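PDB 4Z0P: NAD-dependent dehydrogenase, which catalyses the NADPH-dependent reduction of glyoxylate and hydroxypyruvate, as a member of the D-isomer-specific 2-hydroxyacid dehydrogenase family. Local coordinates for residues K5-V10 with S46-A51. Residues are numbered along the deposited sequence; the frame is centred on the assembly and turned at random.
Sequences KSPVIV and SGIDYA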
# COMPACT_ATOMS: atom_id res chain seq x y z
N LYS A 5 -14.11 -33.29 -29.77
CA LYS A 5 -14.36 -32.50 -28.53
C LYS A 5 -14.96 -31.15 -28.88
O LYS A 5 -14.66 -30.58 -29.93
CB LYS A 5 -13.06 -32.27 -27.77
CG LYS A 5 -12.45 -33.51 -27.15
CD LYS A 5 -11.33 -33.15 -26.18
CE LYS A 5 -10.92 -34.33 -25.32
NZ LYS A 5 -10.40 -33.88 -24.00
N SER A 6 -15.80 -30.62 -27.99
CA SER A 6 -16.36 -29.31 -28.23
C SER A 6 -15.27 -28.26 -28.31
O SER A 6 -14.35 -28.25 -27.47
CB SER A 6 -17.32 -28.91 -27.11
OG SER A 6 -17.77 -27.58 -27.35
N PRO A 7 -15.38 -27.36 -29.30
CA PRO A 7 -14.59 -26.12 -29.20
C PRO A 7 -14.93 -25.27 -27.99
O PRO A 7 -15.93 -25.52 -27.28
CB PRO A 7 -14.96 -25.36 -30.49
CG PRO A 7 -15.50 -26.39 -31.43
CD PRO A 7 -16.17 -27.42 -30.55
N VAL A 8 -14.10 -24.26 -27.75
CA VAL A 8 -14.34 -23.28 -26.71
C VAL A 8 -14.35 -21.94 -27.40
O VAL A 8 -13.39 -21.61 -28.10
CB VAL A 8 -13.26 -23.26 -25.61
CG1 VAL A 8 -13.57 -22.22 -24.55
CG2 VAL A 8 -13.14 -24.62 -24.94
N ILE A 9 -15.44 -21.21 -27.24
CA ILE A 9 -15.55 -19.84 -27.74
C ILE A 9 -14.93 -18.90 -26.70
O ILE A 9 -15.24 -19.00 -25.51
CB ILE A 9 -17.02 -19.45 -27.91
CG1 ILE A 9 -17.65 -20.28 -29.04
CG2 ILE A 9 -17.18 -17.96 -28.17
CD1 ILE A 9 -19.16 -20.37 -28.97
N VAL A 10 -14.10 -17.98 -27.19
CA VAL A 10 -13.46 -16.95 -26.36
C VAL A 10 -13.92 -15.59 -26.93
O VAL A 10 -13.63 -15.24 -28.07
CB VAL A 10 -11.93 -17.08 -26.38
CG1 VAL A 10 -11.28 -15.93 -25.61
CG2 VAL A 10 -11.49 -18.41 -25.77
N SER A 46 -23.27 -22.93 -33.59
CA SER A 46 -24.10 -24.01 -33.07
C SER A 46 -23.28 -25.25 -32.74
O SER A 46 -22.22 -25.47 -33.29
CB SER A 46 -25.18 -24.39 -34.08
OG SER A 46 -25.96 -23.27 -34.44
N GLY A 47 -23.80 -26.05 -31.83
CA GLY A 47 -23.15 -27.28 -31.44
C GLY A 47 -21.93 -27.15 -30.55
O GLY A 47 -21.32 -28.16 -30.23
N ILE A 48 -21.62 -25.93 -30.11
CA ILE A 48 -20.47 -25.67 -29.26
C ILE A 48 -20.95 -25.54 -27.82
O ILE A 48 -21.92 -24.83 -27.54
CB ILE A 48 -19.74 -24.38 -29.72
CG1 ILE A 48 -19.18 -24.59 -31.13
CG2 ILE A 48 -18.65 -24.01 -28.71
CD1 ILE A 48 -18.58 -23.34 -31.73
N ASP A 49 -20.24 -26.21 -26.91
CA ASP A 49 -20.69 -26.39 -25.53
C ASP A 49 -20.26 -25.29 -24.56
O ASP A 49 -20.92 -25.10 -23.53
CB ASP A 49 -20.19 -27.71 -24.97
CG ASP A 49 -20.82 -28.93 -25.63
OD1 ASP A 49 -21.71 -28.84 -26.49
OD2 ASP A 49 -20.35 -30.01 -25.25
N TYR A 50 -19.15 -24.59 -24.84
CA TYR A 50 -18.53 -23.72 -23.84
C TYR A 50 -18.14 -22.38 -24.44
O TYR A 50 -17.66 -22.32 -25.58
CB TYR A 50 -17.25 -24.37 -23.30
CG TYR A 50 -17.43 -25.79 -22.85
CD1 TYR A 50 -18.33 -26.11 -21.85
CD2 TYR A 50 -16.70 -26.85 -23.43
CE1 TYR A 50 -18.52 -27.41 -21.43
CE2 TYR A 50 -16.88 -28.16 -23.01
CZ TYR A 50 -17.80 -28.44 -22.02
OH TYR A 50 -18.02 -29.74 -21.58
N ALA A 51 -18.37 -21.31 -23.67
CA ALA A 51 -17.94 -19.95 -24.04
C ALA A 51 -17.42 -19.25 -22.81
O ALA A 51 -17.94 -19.47 -21.70
CB ALA A 51 -19.10 -19.18 -24.61
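Ser6 and Asp49 are joined by a nearly straight hydrogen bond, from Asp49 N to Ser6 OG (2.9 Å, 167° at the hydrogen). The same hydroxyl donates its proton to its neighbour, Ser6 OG to Pro7 O at 2.8 Å, approaching in the carbonyl plane on a lone pair. Holding OG anti to the backbone N (chi1 176°) sets it beside the residue's own carbonyl carbon, from where it serves both partners. A short hydroxyl side chain suits this place, because it accepts across the contact, from Asp49 N, and donates back to the carbonyl of the next residue in its own segment, before the strands have properly begun. Pro7 has no N-H to give and restricts phi in this lead-in.

Farther along, the backbones pair directly. Ile9 N donates to Tyr50 O at 3.0 Å, and Ala51 CA lies 3.2 Å from Ile9 O in a CA-H...O contact. The small methyl of Ala51, beside Ile9 CB, is consistent with the close approach of the two parallel strands here.

The apolar packing centres on Ile48, a branched residue that fills the corner between Pro7 and Ile9. Its CG2, anti to the backbone N, meets Ile9 CD1 at 3.7 Å, the two side chains crossing at about a right angle, while CG1 faces Pro7 CG at 4.1 Å. Ile33 of strand 32-34 also touches Pro7 and Ile48.

Val8 and Tyr50 point to the face of the sheet opposite Ile9 and Ala51, against helix 290-305. The Tyr50 ring carries Asp49 CB over the centre of one face, and its hydroxyl reaches Glu305 by a hydrogen bond.

Strands 8-12 and 50-54 are neighbouring inner strands of a five-stranded parallel sheet in 2-1-3-4-5 order, the flavodoxin-like arrangement of the substrate-binding domain in D-2-hydroxyacid dehydrogenases, joined here at their N-terminal ends, away from the active site.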